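Local atomic coordinates of HTH-type transcriptional regulator AscG (Escherichia coli, PDB entry 3BRQ), a protein that represses transcription of the cryptic asc operon as a sequence-specific DNA-binding regulator of the LacI family. Residues A132-Q140 / L285-P294. Numbering follows the deposited sequence.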
# COMPACT_ATOMS: atom_id res chain seq x y z
N ALA B 132 -26.30 2.23 -8.87
CA ALA B 132 -27.45 1.88 -9.75
C ALA B 132 -27.71 0.38 -9.70
O ALA B 132 -28.86 -0.05 -9.75
CB ALA B 132 -27.20 2.33 -11.19
N GLU B 133 -26.65 -0.39 -9.55
CA GLU B 133 -26.75 -1.82 -9.41
C GLU B 133 -27.45 -2.21 -8.11
O GLU B 133 -28.27 -3.15 -8.09
CB GLU B 133 -25.37 -2.45 -9.46
CG GLU B 133 -25.40 -3.99 -9.41
CD GLU B 133 -24.19 -4.65 -10.01
OE1 GLU B 133 -23.98 -5.87 -9.72
OE2 GLU B 133 -23.44 -4.00 -10.79
N LEU B 134 -27.14 -1.48 -7.03
CA LEU B 134 -27.84 -1.69 -5.79
C LEU B 134 -29.29 -1.34 -5.95
O LEU B 134 -30.14 -2.13 -5.54
CB LEU B 134 -27.22 -0.88 -4.61
CG LEU B 134 -25.81 -1.24 -4.20
CD1 LEU B 134 -25.21 -0.22 -3.17
CD2 LEU B 134 -25.70 -2.65 -3.65
N ILE B 135 -29.60 -0.17 -6.52
CA ILE B 135 -31.00 0.25 -6.71
C ILE B 135 -31.81 -0.76 -7.54
O ILE B 135 -32.95 -1.12 -7.20
CB ILE B 135 -31.14 1.64 -7.34
CG1 ILE B 135 -30.46 2.71 -6.46
CG2 ILE B 135 -32.66 1.97 -7.61
CD1 ILE B 135 -30.32 4.10 -7.11
N ASN B 136 -31.22 -1.25 -8.63
CA ASN B 136 -31.90 -2.23 -9.49
C ASN B 136 -32.02 -3.62 -8.86
O ASN B 136 -32.93 -4.38 -9.23
CB ASN B 136 -31.27 -2.27 -10.88
CG ASN B 136 -31.50 -0.98 -11.66
OD1 ASN B 136 -30.54 -0.34 -12.11
ND2 ASN B 136 -32.78 -0.57 -11.78
N ALA B 137 -31.12 -3.95 -7.91
CA ALA B 137 -31.30 -5.14 -7.06
C ALA B 137 -32.32 -4.94 -5.93
O ALA B 137 -32.52 -5.85 -5.12
CB ALA B 137 -29.97 -5.66 -6.51
N GLY B 138 -33.01 -3.79 -5.90
CA GLY B 138 -34.03 -3.53 -4.90
C GLY B 138 -33.69 -2.64 -3.69
O GLY B 138 -34.51 -2.47 -2.80
N HIS B 139 -32.50 -2.05 -3.68
CA HIS B 139 -32.08 -1.24 -2.53
C HIS B 139 -32.50 0.20 -2.71
O HIS B 139 -31.98 0.85 -3.59
CB HIS B 139 -30.57 -1.31 -2.38
CG HIS B 139 -30.07 -2.64 -1.90
ND1 HIS B 139 -30.23 -3.06 -0.60
CD2 HIS B 139 -29.39 -3.62 -2.54
CE1 HIS B 139 -29.67 -4.25 -0.46
NE2 HIS B 139 -29.13 -4.59 -1.61
N GLN B 140 -33.43 0.69 -1.89
CA GLN B 140 -33.86 2.08 -1.97
C GLN B 140 -33.16 2.99 -0.92
O GLN B 140 -33.13 4.20 -1.08
CB GLN B 140 -35.39 2.21 -1.80
CG GLN B 140 -36.30 1.53 -2.88
CD GLN B 140 -36.21 2.20 -4.23
OE1 GLN B 140 -35.59 1.66 -5.17
NE2 GLN B 140 -36.81 3.41 -4.34
N LEU B 285 -17.44 -3.35 -11.10
CA LEU B 285 -17.79 -3.84 -9.77
C LEU B 285 -17.55 -5.36 -9.78
O LEU B 285 -18.03 -6.08 -10.68
CB LEU B 285 -19.24 -3.52 -9.42
CG LEU B 285 -19.70 -4.25 -8.16
CD1 LEU B 285 -18.94 -3.72 -6.92
CD2 LEU B 285 -21.19 -4.06 -8.00
N ILE B 286 -16.76 -5.83 -8.83
CA ILE B 286 -16.55 -7.25 -8.68
C ILE B 286 -17.51 -7.73 -7.61
O ILE B 286 -17.44 -7.27 -6.47
CB ILE B 286 -15.10 -7.58 -8.33
CG1 ILE B 286 -14.19 -6.95 -9.40
CG2 ILE B 286 -14.91 -9.13 -8.15
CD1 ILE B 286 -13.09 -7.81 -9.95
N ARG B 287 -18.41 -8.63 -7.98
CA ARG B 287 -19.51 -9.04 -7.12
C ARG B 287 -19.12 -10.21 -6.29
O ARG B 287 -18.79 -11.25 -6.85
CB ARG B 287 -20.74 -9.38 -7.95
CG ARG B 287 -21.36 -8.13 -8.54
CD ARG B 287 -22.34 -8.45 -9.68
NE ARG B 287 -22.44 -7.25 -10.51
CZ ARG B 287 -21.67 -7.01 -11.57
NH1 ARG B 287 -20.77 -7.90 -11.97
NH2 ARG B 287 -21.81 -5.87 -12.23
N ARG B 288 -19.14 -10.04 -4.96
CA ARG B 288 -18.72 -11.11 -4.04
C ARG B 288 -19.79 -11.26 -2.96
O ARG B 288 -20.86 -10.62 -3.04
CB ARG B 288 -17.32 -10.82 -3.43
CG ARG B 288 -16.23 -10.40 -4.43
CD ARG B 288 -14.82 -10.72 -3.86
NE ARG B 288 -13.75 -10.64 -4.86
CZ ARG B 288 -13.06 -9.54 -5.19
NH1 ARG B 288 -13.32 -8.37 -4.63
NH2 ARG B 288 -12.09 -9.62 -6.11
N ASP B 289 -19.50 -12.05 -1.95
CA ASP B 289 -20.51 -12.44 -0.99
C ASP B 289 -21.10 -11.31 -0.15
O ASP B 289 -22.15 -11.55 0.43
CB ASP B 289 -19.96 -13.52 -0.06
CG ASP B 289 -19.81 -14.86 -0.76
OD1 ASP B 289 -20.48 -15.07 -1.80
OD2 ASP B 289 -19.01 -15.69 -0.28
N SER B 290 -20.47 -10.12 -0.09
CA SER B 290 -20.97 -9.00 0.73
C SER B 290 -22.13 -8.31 0.08
O SER B 290 -22.74 -7.40 0.65
CB SER B 290 -19.89 -7.95 0.95
OG SER B 290 -19.51 -7.34 -0.27
N LEU B 291 -22.46 -8.74 -1.13
CA LEU B 291 -23.55 -8.12 -1.85
C LEU B 291 -24.66 -9.14 -2.15
O LEU B 291 -24.37 -10.20 -2.72
CB LEU B 291 -23.02 -7.46 -3.13
CG LEU B 291 -24.02 -6.82 -4.10
CD1 LEU B 291 -24.66 -5.62 -3.48
CD2 LEU B 291 -23.27 -6.42 -5.37
N ILE B 292 -25.90 -8.80 -1.77
CA ILE B 292 -27.12 -9.50 -2.19
C ILE B 292 -28.37 -8.60 -2.10
O ILE B 292 -28.28 -7.47 -1.64
CB ILE B 292 -27.37 -10.74 -1.35
CG1 ILE B 292 -27.81 -10.34 0.06
CG2 ILE B 292 -26.14 -11.67 -1.35
CD1 ILE B 292 -28.51 -11.46 0.83
N ALA B 293 -29.54 -9.09 -2.52
CA ALA B 293 -30.78 -8.27 -2.42
C ALA B 293 -31.16 -7.99 -0.95
O ALA B 293 -30.68 -8.68 -0.04
CB ALA B 293 -31.95 -8.94 -3.17
N PRO B 294 -32.04 -6.99 -0.69
CA PRO B 294 -32.45 -6.82 0.71
C PRO B 294 -33.39 -7.98 1.16
O PRO B 294 -33.68 -8.88 0.34
CB PRO B 294 -33.17 -5.44 0.71
CG PRO B 294 -33.56 -5.21 -0.69
CD PRO B 294 -32.69 -6.03 -1.60
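E133 reaches from the last turn of its helix to R287, with CG anti to the backbone N (chi1 -176°) and the chain extended beyond it. The carboxylate lies nearly coplanar with the guanidinium, which it meets at the edge; R287 NH2 donates to the syn lone pair of E133 OE2 over 2.9 Å, forming part of a salt bridge, and L285 CD2 lies 3.6 Å from the same oxygen. The side chains of L134 and L291 meet on the buried side of the helix. A Schellman motif then ends the helix; G138 at positive phi is its C-prime residue, and P294 CD lies 3.5 Å from A137 O. H139 follows: NE2 donates in its ring plane to I292 O (3.0 Å), ND1 is hydrogen-bonded to S202, and P294 CD makes a CH-pi contact over one ring face, 3.8 Å from the centroid. A leucine in place of H139 would probably leave I292 O with S231 OG but without its imidazole donor, and S202 without its ring partner. The contact thus joins the C-terminal end of helix 123-136 to the chain leaving edge strand 284-286, with L134 and L291 packing onto strand 231-235 of the periplasmic-binding-protein-like domain.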